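Local coordinates for probable thiosulfate sulfurtransferase (Thermus thermophilus, PDB 2EG4), which probably transfers sulfur from thiosulfate to an acceptor such as cyanide, as a member of the rhodanese family, and holds a zinc ion, at residues A42-L47 and L117-L122; V64-E69 and R77-L82; L133-R138 and Q185-Y190. One frame throughout, in Å; residues are numbered along the deposited sequence.

Contact 1: residues A42-L47 and L117-L122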
loop_
_atom_site.group_PDB
_atom_site.type_symbol
_atom_site.label_atom_id
_atom_site.label_comp_id
_atom_site.label_asym_id
_atom_site.label_seq_id
_atom_site.Cartn_x
_atom_site.Cartn_y
_atom_site.Cartn_z
ATOM N N ALA A 42 -10.330 9.658 15.889
ATOM C CA ALA A 42 -11.310 10.161 14.908
ATOM C C ALA A 42 -10.762 10.082 13.483
ATOM O O ALA A 42 -11.521 9.892 12.521
ATOM C CB ALA A 42 -11.697 11.611 15.232
ATOM N N GLU A 43 -9.448 10.255 13.340
ATOM C CA GLU A 43 -8.830 10.182 12.007
ATOM C C GLU A 43 -8.812 8.762 11.481
ATOM O O GLU A 43 -9.043 8.532 10.292
ATOM C CB GLU A 43 -7.417 10.777 12.058
ATOM C CG GLU A 43 -7.462 12.281 12.288
ATOM C CD GLU A 43 -6.099 12.912 12.437
ATOM O OE1 GLU A 43 -5.334 12.469 13.319
ATOM O OE2 GLU A 43 -5.816 13.874 11.683
ATOM N N LEU A 44 -8.551 7.793 12.356
ATOM C CA LEU A 44 -8.570 6.397 11.932
ATOM C C LEU A 44 -10.006 6.020 11.576
ATOM O O LEU A 44 -10.255 5.322 10.586
ATOM C CB LEU A 44 -8.046 5.484 13.049
ATOM C CG LEU A 44 -6.544 5.601 13.339
ATOM C CD1 LEU A 44 -6.223 4.979 14.694
ATOM C CD2 LEU A 44 -5.747 4.890 12.253
ATOM N N LYS A 45 -10.961 6.487 12.375
ATOM C CA LYS A 45 -12.357 6.185 12.097
ATOM C C LYS A 45 -12.814 6.830 10.798
ATOM O O LYS A 45 -13.661 6.277 10.085
ATOM C CB LYS A 45 -13.253 6.651 13.243
ATOM C CG LYS A 45 -13.459 5.580 14.282
ATOM C CD LYS A 45 -14.287 4.408 13.742
ATOM C CE LYS A 45 -14.207 3.216 14.679
ATOM N NZ LYS A 45 -15.147 2.111 14.311
ATOM N N ALA A 46 -12.257 7.996 10.500
ATOM C CA ALA A 46 -12.583 8.705 9.253
ATOM C C ALA A 46 -12.094 7.846 8.066
ATOM O O ALA A 46 -12.791 7.689 7.064
ATOM C CB ALA A 46 -11.897 10.070 9.240
ATOM N N LEU A 47 -10.905 7.271 8.204
ATOM C CA LEU A 47 -10.373 6.425 7.128
ATOM C C LEU A 47 -11.252 5.202 6.938
ATOM O O LEU A 47 -11.585 4.831 5.816
ATOM C CB LEU A 47 -8.947 6.001 7.458
ATOM C CG LEU A 47 -8.317 4.975 6.506
ATOM C CD1 LEU A 47 -8.350 5.483 5.044
ATOM C CD2 LEU A 47 -6.888 4.786 6.945
ATOM N N LEU A 117 -11.317 -1.640 10.051
ATOM C CA LEU A 117 -9.866 -1.464 10.006
ATOM C C LEU A 117 -9.015 -2.583 10.548
ATOM O O LEU A 117 -9.203 -3.054 11.669
ATOM C CB LEU A 117 -9.427 -0.192 10.729
ATOM C CG LEU A 117 -9.600 1.181 10.086
ATOM C CD1 LEU A 117 -8.695 2.163 10.835
ATOM C CD2 LEU A 117 -9.223 1.158 8.609
ATOM N N ARG A 118 -8.033 -2.975 9.752
ATOM C CA ARG A 118 -7.099 -4.005 10.160
ATOM C C ARG A 118 -5.912 -3.241 10.748
ATOM O O ARG A 118 -4.896 -3.068 10.088
ATOM C CB ARG A 118 -6.677 -4.817 8.935
ATOM C CG ARG A 118 -6.497 -6.288 9.220
ATOM C CD ARG A 118 -6.194 -7.075 7.956
ATOM N NE ARG A 118 -7.303 -7.079 7.008
ATOM C CZ ARG A 118 -7.630 -8.130 6.262
ATOM N NH1 ARG A 118 -6.931 -9.254 6.363
ATOM N NH2 ARG A 118 -8.655 -8.063 5.423
ATOM N N ARG A 119 -6.043 -2.766 11.993
ATOM C CA ARG A 119 -4.975 -1.992 12.616
ATOM C C ARG A 119 -3.649 -2.723 12.609
ATOM O O ARG A 119 -2.593 -2.095 12.607
ATOM C CB ARG A 119 -5.324 -1.613 14.068
ATOM C CG ARG A 119 -6.232 -0.398 14.211
ATOM C CD ARG A 119 -5.564 0.881 13.699
ATOM N NE ARG A 119 -4.404 1.285 14.498
ATOM C CZ ARG A 119 -4.467 1.785 15.730
ATOM N NH1 ARG A 119 -5.639 1.954 16.328
ATOM N NH2 ARG A 119 -3.350 2.109 16.369
ATOM N N ASP A 120 -3.705 -4.052 12.602
ATOM C CA ASP A 120 -2.482 -4.850 12.604
ATOM C C ASP A 120 -1.612 -4.643 11.362
ATOM O O ASP A 120 -0.401 -4.888 11.383
ATOM C CB ASP A 120 -2.809 -6.350 12.789
ATOM C CG ASP A 120 -3.889 -6.856 11.845
ATOM O OD1 ASP A 120 -5.045 -6.381 11.950
ATOM O OD2 ASP A 120 -3.594 -7.740 11.004
ATOM N N TRP A 121 -2.225 -4.190 10.275
ATOM C CA TRP A 121 -1.485 -3.947 9.035
ATOM C C TRP A 121 -0.774 -2.597 9.033
ATOM O O TRP A 121 0.138 -2.341 8.252
ATOM C CB TRP A 121 -2.464 -3.926 7.862
ATOM C CG TRP A 121 -2.788 -5.258 7.282
ATOM C CD1 TRP A 121 -2.804 -6.459 7.933
ATOM C CD2 TRP A 121 -3.130 -5.528 5.915
ATOM N NE1 TRP A 121 -3.132 -7.469 7.046
ATOM C CE2 TRP A 121 -3.336 -6.924 5.804
ATOM C CE3 TRP A 121 -3.284 -4.724 4.774
ATOM C CZ2 TRP A 121 -3.686 -7.538 4.591
ATOM C CZ3 TRP A 121 -3.631 -5.323 3.571
ATOM C CH2 TRP A 121 -3.829 -6.725 3.487
ATOM N N LEU A 122 -1.215 -1.732 9.925
ATOM C CA LEU A 122 -0.744 -0.365 9.958
ATOM C C LEU A 122 0.158 0.081 11.094
ATOM O O LEU A 122 0.144 -0.494 12.169
ATOM C CB LEU A 122 -1.998 0.519 9.979
ATOM C CG LEU A 122 -1.940 2.032 10.138
ATOM C CD1 LEU A 122 -1.473 2.648 8.837
ATOM C CD2 LEU A 122 -3.334 2.557 10.525
#

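Contact 2: residues V64-E69 and R77-L82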
loop_
_atom_site.group_PDB
_atom_site.type_symbol
_atom_site.label_atom_id
_atom_site.label_comp_id
_atom_site.label_asym_id
_atom_site.label_seq_id
_atom_site.Cartn_x
_atom_site.Cartn_y
_atom_site.Cartn_z
ATOM N N VAL A 64 -11.133 -9.776 -3.289
ATOM C CA VAL A 64 -10.874 -8.785 -4.324
ATOM C C VAL A 64 -9.520 -9.097 -4.941
ATOM O O VAL A 64 -8.540 -9.361 -4.240
ATOM C CB VAL A 64 -10.848 -7.329 -3.761
ATOM C CG1 VAL A 64 -10.407 -6.331 -4.875
ATOM C CG2 VAL A 64 -12.234 -6.958 -3.254
ATOM N N VAL A 65 -9.470 -9.100 -6.268
ATOM C CA VAL A 65 -8.215 -9.347 -6.956
ATOM C C VAL A 65 -7.835 -8.048 -7.651
ATOM O O VAL A 65 -8.569 -7.570 -8.508
ATOM C CB VAL A 65 -8.335 -10.460 -8.037
ATOM C CG1 VAL A 65 -7.040 -10.542 -8.835
ATOM C CG2 VAL A 65 -8.577 -11.817 -7.355
ATOM N N LEU A 66 -6.701 -7.473 -7.257
ATOM C CA LEU A 66 -6.266 -6.226 -7.887
ATOM C C LEU A 66 -5.179 -6.528 -8.916
ATOM O O LEU A 66 -4.272 -7.322 -8.653
ATOM C CB LEU A 66 -5.714 -5.242 -6.854
ATOM C CG LEU A 66 -6.688 -4.780 -5.753
ATOM C CD1 LEU A 66 -6.528 -5.680 -4.514
ATOM C CD2 LEU A 66 -6.396 -3.317 -5.386
ATOM N N TYR A 67 -5.245 -5.891 -10.082
ATOM C CA TYR A 67 -4.226 -6.160 -11.083
ATOM C C TYR A 67 -3.662 -4.884 -11.715
ATOM O O TYR A 67 -4.324 -3.849 -11.763
ATOM C CB TYR A 67 -4.779 -7.106 -12.176
ATOM C CG TYR A 67 -5.849 -6.506 -13.073
ATOM C CD1 TYR A 67 -5.510 -5.792 -14.231
ATOM C CD2 TYR A 67 -7.205 -6.662 -12.769
ATOM C CE1 TYR A 67 -6.501 -5.245 -15.064
ATOM C CE2 TYR A 67 -8.209 -6.129 -13.600
ATOM C CZ TYR A 67 -7.846 -5.420 -14.741
ATOM O OH TYR A 67 -8.829 -4.899 -15.558
ATOM N N ASP A 68 -2.423 -4.976 -12.183
ATOM C CA ASP A 68 -1.724 -3.865 -12.818
ATOM C C ASP A 68 -0.605 -4.533 -13.626
ATOM O O ASP A 68 -0.407 -5.756 -13.559
ATOM C CB ASP A 68 -1.157 -2.915 -11.749
ATOM C CG ASP A 68 -0.869 -1.517 -12.280
ATOM O OD1 ASP A 68 -0.606 -1.350 -13.493
ATOM O OD2 ASP A 68 -0.890 -0.579 -11.448
ATOM N N GLU A 69 0.087 -3.744 -14.425
ATOM C CA GLU A 69 1.164 -4.268 -15.248
ATOM C C GLU A 69 2.430 -4.256 -14.393
ATOM O O GLU A 69 3.152 -3.251 -14.324
ATOM C CB GLU A 69 1.307 -3.400 -16.493
ATOM C CG GLU A 69 2.332 -3.938 -17.511
ATOM C CD GLU A 69 2.094 -5.407 -17.798
ATOM O OE1 GLU A 69 0.939 -5.769 -18.110
ATOM O OE2 GLU A 69 3.055 -6.208 -17.699
ATOM N N ARG A 77 -0.268 0.194 -3.084
ATOM C CA ARG A 77 -0.868 1.126 -2.121
ATOM C C ARG A 77 -2.384 0.971 -2.177
ATOM O O ARG A 77 -3.047 1.004 -1.155
ATOM C CB ARG A 77 -0.487 2.576 -2.406
ATOM C CG ARG A 77 -0.740 3.473 -1.170
ATOM C CD ARG A 77 -0.553 4.962 -1.512
ATOM N NE ARG A 77 -0.514 5.821 -0.318
ATOM C CZ ARG A 77 -1.358 6.820 -0.070
ATOM N NH1 ARG A 77 -2.346 7.109 -0.926
ATOM N NH2 ARG A 77 -1.188 7.568 1.014
ATOM N N THR A 78 -2.919 0.740 -3.374
ATOM C CA THR A 78 -4.352 0.554 -3.493
ATOM C C THR A 78 -4.750 -0.752 -2.792
ATOM O O THR A 78 -5.720 -0.767 -2.041
ATOM C CB THR A 78 -4.792 0.569 -4.981
ATOM O OG1 THR A 78 -4.365 1.811 -5.584
ATOM C CG2 THR A 78 -6.327 0.504 -5.085
ATOM N N ALA A 79 -4.003 -1.840 -3.021
ATOM C CA ALA A 79 -4.316 -3.105 -2.359
ATOM C C ALA A 79 -4.193 -2.962 -0.848
ATOM O O ALA A 79 -4.950 -3.577 -0.090
ATOM C CB ALA A 79 -3.384 -4.222 -2.858
ATOM N N PHE A 80 -3.232 -2.155 -0.428
ATOM C CA PHE A 80 -3.022 -1.924 0.991
ATOM C C PHE A 80 -4.265 -1.288 1.612
ATOM O O PHE A 80 -4.715 -1.713 2.674
ATOM C CB PHE A 80 -1.816 -1.033 1.239
ATOM C CG PHE A 80 -1.533 -0.834 2.705
ATOM C CD1 PHE A 80 -1.038 -1.890 3.477
ATOM C CD2 PHE A 80 -1.859 0.365 3.330
ATOM C CE1 PHE A 80 -0.880 -1.750 4.854
ATOM C CE2 PHE A 80 -1.702 0.512 4.716
ATOM C CZ PHE A 80 -1.216 -0.545 5.471
ATOM N N PHE A 81 -4.827 -0.287 0.959
ATOM C CA PHE A 81 -6.041 0.330 1.500
ATOM C C PHE A 81 -7.201 -0.668 1.552
ATOM O O PHE A 81 -7.938 -0.724 2.536
ATOM C CB PHE A 81 -6.475 1.524 0.637
ATOM C CG PHE A 81 -5.768 2.802 0.962
ATOM C CD1 PHE A 81 -6.040 3.474 2.154
ATOM C CD2 PHE A 81 -4.872 3.359 0.074
ATOM C CE1 PHE A 81 -5.419 4.698 2.440
ATOM C CE2 PHE A 81 -4.241 4.588 0.337
ATOM C CZ PHE A 81 -4.521 5.261 1.534
ATOM N N LEU A 82 -7.403 -1.443 0.476
ATOM C CA LEU A 82 -8.527 -2.374 0.491
ATOM C C LEU A 82 -8.363 -3.437 1.581
ATOM O O LEU A 82 -9.335 -3.772 2.266
ATOM C CB LEU A 82 -8.705 -3.005 -0.906
ATOM C CG LEU A 82 -9.691 -2.265 -1.835
ATOM C CD1 LEU A 82 -9.427 -0.782 -1.822
ATOM C CD2 LEU A 82 -9.609 -2.816 -3.272
#

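Contact 3: residues L133-R138 and Q185-Y190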
loop_
_atom_site.group_PDB
_atom_site.type_symbol
_atom_site.label_atom_id
_atom_site.label_comp_id
_atom_site.label_asym_id
_atom_site.label_seq_id
_atom_site.Cartn_x
_atom_site.Cartn_y
_atom_site.Cartn_z
ATOM N N LEU A 133 12.445 -1.757 14.624
ATOM C CA LEU A 133 13.052 -1.984 13.319
ATOM C C LEU A 133 12.212 -1.410 12.191
ATOM O O LEU A 133 11.307 -2.062 11.670
ATOM C CB LEU A 133 13.279 -3.474 13.087
ATOM C CG LEU A 133 13.887 -3.870 11.732
ATOM C CD1 LEU A 133 15.025 -2.928 11.341
ATOM C CD2 LEU A 133 14.365 -5.308 11.821
ATOM N N LEU A 134 12.563 -0.188 11.820
ATOM C CA LEU A 134 11.879 0.539 10.773
ATOM C C LEU A 134 12.763 0.576 9.564
ATOM O O LEU A 134 13.887 1.074 9.636
ATOM C CB LEU A 134 11.645 1.986 11.180
ATOM C CG LEU A 134 10.313 2.458 11.723
ATOM C CD1 LEU A 134 10.371 3.968 11.847
ATOM C CD2 LEU A 134 9.188 2.031 10.775
ATOM N N LEU A 135 12.249 0.070 8.453
ATOM C CA LEU A 135 12.983 0.113 7.201
ATOM C C LEU A 135 12.436 1.231 6.326
ATOM O O LEU A 135 11.226 1.288 6.049
ATOM C CB LEU A 135 12.850 -1.211 6.442
ATOM C CG LEU A 135 13.353 -2.415 7.233
ATOM C CD1 LEU A 135 13.217 -3.659 6.377
ATOM C CD2 LEU A 135 14.813 -2.168 7.630
ATOM N N ASP A 136 13.335 2.125 5.922
ATOM C CA ASP A 136 13.021 3.240 5.034
ATOM C C ASP A 136 13.290 2.656 3.638
ATOM O O ASP A 136 14.450 2.366 3.292
ATOM C CB ASP A 136 13.985 4.376 5.323
ATOM C CG ASP A 136 13.708 5.613 4.513
ATOM O OD1 ASP A 136 13.172 5.510 3.384
ATOM O OD2 ASP A 136 14.030 6.707 5.023
ATOM N N VAL A 137 12.240 2.482 2.840
ATOM C CA VAL A 137 12.417 1.871 1.531
ATOM C C VAL A 137 12.660 2.836 0.393
ATOM O O VAL A 137 12.609 2.458 -0.781
ATOM C CB VAL A 137 11.243 0.901 1.196
ATOM C CG1 VAL A 137 11.100 -0.142 2.316
ATOM C CG2 VAL A 137 9.932 1.667 1.020
ATOM N N ARG A 138 12.975 4.076 0.730
ATOM C CA ARG A 138 13.270 5.074 -0.292
ATOM C C ARG A 138 14.700 4.898 -0.795
ATOM O O ARG A 138 15.419 3.986 -0.369
ATOM C CB ARG A 138 13.100 6.468 0.297
ATOM C CG ARG A 138 11.666 6.739 0.771
ATOM C CD ARG A 138 11.539 8.121 1.361
ATOM N NE ARG A 138 12.412 8.219 2.527
ATOM C CZ ARG A 138 12.836 9.353 3.075
ATOM N NH1 ARG A 138 12.471 10.530 2.582
ATOM N NH2 ARG A 138 13.667 9.295 4.100
ATOM N N GLN A 185 9.315 -12.137 12.260
ATOM C CA GLN A 185 9.902 -10.896 12.750
ATOM C C GLN A 185 9.063 -9.660 12.448
ATOM O O GLN A 185 8.558 -9.507 11.335
ATOM C CB GLN A 185 11.296 -10.694 12.147
ATOM C CG GLN A 185 12.021 -9.472 12.680
ATOM C CD GLN A 185 13.513 -9.518 12.417
ATOM O OE1 GLN A 185 14.021 -10.478 11.837
ATOM N NE2 GLN A 185 14.228 -8.479 12.848
ATOM N N GLU A 186 8.936 -8.787 13.445
ATOM C CA GLU A 186 8.184 -7.541 13.309
ATOM C C GLU A 186 9.049 -6.520 12.585
ATOM O O GLU A 186 10.134 -6.168 13.047
ATOM C CB GLU A 186 7.820 -6.976 14.683
ATOM C CG GLU A 186 6.786 -7.773 15.442
ATOM C CD GLU A 186 5.394 -7.642 14.846
ATOM O OE1 GLU A 186 5.068 -6.550 14.321
ATOM O OE2 GLU A 186 4.630 -8.626 14.914
ATOM N N VAL A 187 8.558 -6.030 11.458
ATOM C CA VAL A 187 9.311 -5.055 10.684
ATOM C C VAL A 187 8.351 -3.967 10.248
ATOM O O VAL A 187 7.247 -4.264 9.811
ATOM C CB VAL A 187 9.903 -5.698 9.422
ATOM C CG1 VAL A 187 10.799 -4.693 8.690
ATOM C CG2 VAL A 187 10.683 -6.951 9.802
ATOM N N GLY A 188 8.770 -2.723 10.399
ATOM C CA GLY A 188 7.938 -1.614 9.973
ATOM C C GLY A 188 8.573 -1.094 8.698
ATOM O O GLY A 188 9.786 -1.206 8.507
ATOM N N VAL A 189 7.752 -0.579 7.791
ATOM C CA VAL A 189 8.281 -0.037 6.557
ATOM C C VAL A 189 7.635 1.305 6.282
ATOM O O VAL A 189 6.467 1.506 6.604
ATOM C CB VAL A 189 8.010 -0.968 5.342
ATOM C CG1 VAL A 189 8.922 -2.200 5.409
ATOM C CG2 VAL A 189 6.575 -1.410 5.319
ATOM N N TYR A 190 8.396 2.231 5.711
ATOM C CA TYR A 190 7.831 3.541 5.394
ATOM C C TYR A 190 8.563 4.189 4.230
ATOM O O TYR A 190 9.616 3.714 3.785
ATOM C CB TYR A 190 7.902 4.465 6.627
ATOM C CG TYR A 190 9.265 5.085 6.862
ATOM C CD1 TYR A 190 9.606 6.294 6.269
ATOM C CD2 TYR A 190 10.195 4.472 7.698
ATOM C CE1 TYR A 190 10.834 6.900 6.502
ATOM C CE2 TYR A 190 11.446 5.073 7.944
ATOM C CZ TYR A 190 11.753 6.284 7.346
ATOM O OH TYR A 190 12.952 6.921 7.568
#

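Contact 1: residues A42-L47 and L117-L122
Arg119 lays one face of its guanidinium under a methyl of Leu44, while its NH2 forms a salt bridge with Glu127 of helix 125-129. The methyl is Leu44 CD1, which comes within 3.5 Å of Arg119 NH1 and sits above the guanidinium plane, displaced toward the rim of the group. The arginine chain is bent at both chi2 (-64°) and chi3 (-66°), and this fold brings the guanidinium round to the helix, where the two side chains meet at about a right angle. The second methyl of Leu44 has a purely apolar partner: its CD2 lies 3.8 Å from CD2 of Leu122. Leu117 takes the part of Leu44 nearer the backbone, placing its CD1 3.5 Å from Leu44 O and 4.0 Å from Leu44 CB. Leu44 is therefore touched at its root and at both ends of its fork by three residues of one short segment. One turn further along the helix the fit is looser, with Leu47 CG 4.5 Å from Leu117 CD2.

The contact joins helix 41-57 of the first rhodanese-like half to the connection that leads from strand 89-92 into the second. A 3-10 turn at 119-121, with Leu122 N bonded to Arg119 O at 3.0 Å, brings Arg119 and Leu122 to Leu44 together. Leu84 of helix 73-84 touches Leu47, Leu117 and Leu122, and Leu117 N is hydrogen-bonded to Glu48 OE1 of helix 41-57, a polar tie beside the leucines. Between the two segments themselves the adhesion is dispersive and depends on shape. The arginine can serve both sides of this chemistry, because its ion pair to Glu127 uses a nitrogen while the flat pi surface remains for the leucine methyl.

Contact 2: residues V64-E69 and R77-L82
Strand 64-67 and helix segment 77-82 run nearly antiparallel, at 166° with their axes 9.4 Å apart at closest approach, and bring Leu66 over Ala79 and Val64 over Leu82. This is the first half of the beta-alpha-beta unit of strand 64-67, helix 73-84 and strand 89-92, in the parallel sheet of the first rhodanese-like domain. Alternate strand residues face the helix, and Leu66 makes the largest share of the contact. Its CG stands anti to the carbonyl carbon (chi1 -61°), and the two methyls beyond it divide the helix surface between them. CD1 packs on the Ala79 methyl, with Leu66 CD1 to Ala79 CB at 3.8 Å. CD2 lies over the backbone at the start of the same residue, 3.7 Å from Ala79 N, and also touches the methyl of Thr78, Leu66 CD2 to Thr78 CG2 being 3.8 Å.

Thr78 has CG2 anti to its own N, which turns the methyl to the strand and leaves OG1 to hydrogen-bond with Arg74 O and Leu31 N, so its buried hydroxyl is satisfied. An alanine in place of Leu66 would take away the branch carbon and both methyls and is likely to open a gap between the strand and the helix, leaving Ala79 CB and the Leu82 methyl without their shared partner. Neighbouring strands close the layer, with Val10 and Val89 touching Leu66, and helix 195-206 of the second rhodanese-like domain packs Phe202 on Ala79. The helix is therefore sandwiched between the sheet and the second half of the protein. At the start of the strand, Val64 crosses Leu82 at about a right angle. Leu82 CD2 serves both strand residues there, being 3.9 Å from Val64 CG1 and 3.9 Å from Leu66 CD2.

Contact 3: residues L133-R138 and Q185-Y190
Tyr190 spreads its ring over Asp136, with Asp136 CA 4.1 Å from the ring centroid and 22° off its normal, a CH-pi contact on one face. The aspartate side chain slants across the ring toward the hydroxyl, with Asp136 OD2 2.8 Å from Tyr190 OH and the carboxylate and ring planes turned 44° apart. On the same face of the sheet Leu134 meets the ring crosswise, and Gly188, with no side chain, lets Leu134 CD2 come down to 3.8 Å from Gly188 C. The other face is aliphatic: Leu135 CD1 packs 3.5 Å from Val187 CG1, and Val189 CG1 lies against Leu135 CB.

Backbone pairing sets this register. Strands 134-136 and 186-190 are the parallel central pair of the second domain's sheet, joined by four hydrogen bonds that alternate along the ladder from Gly188 N to Leu133 O at 2.9 Å as far as Val137 N to Tyr190 O at 3.0 Å.

Further out, Arg138 grips Asp136 side-on, Arg138 NE to Asp136 OD1, and Arg138 NH2 to Asp136 OD2 at 2.8 Å, both through syn lone pairs and nearly in the guanidinium plane. Its own N also bonds Asp136 OD1, an Asx turn. Tyr190 OH is hydrogen-bonded to Ile158 N and Ser161 OG. The Arg138 side chain lies about 5 Å from that of His192, a zinc ligand with Cys151, Cys152 and His219, and about as far from a bound sulfate. The paired bonds and the Asx turn together fix the rotation of the carboxylate and hold Arg138 in place near His192.

Along the chain, contact 2 falls between the two segments of contact 1, and contact 3 follows both. Contacts 1 and 2 have centres 18 Å apart and touch directly: Leu47 packs on Phe81, and Trp121 on Phe80 and Ala79. Helix 41-57, which supplies one side of contact 1, leads into strand 64-67 of contact 2. Contact 3 stands apart in the second rhodanese-like domain's sheet, its centre 19 Å from that of contact 1 and 21 Å from that of contact 2. Both sheets are parallel with strand order 2-1-3-4, so the domains repeat one fold. The zinc site lies beside contact 3; contact 2 lies within the first domain, which contact 1 ties to the connection leading to the second.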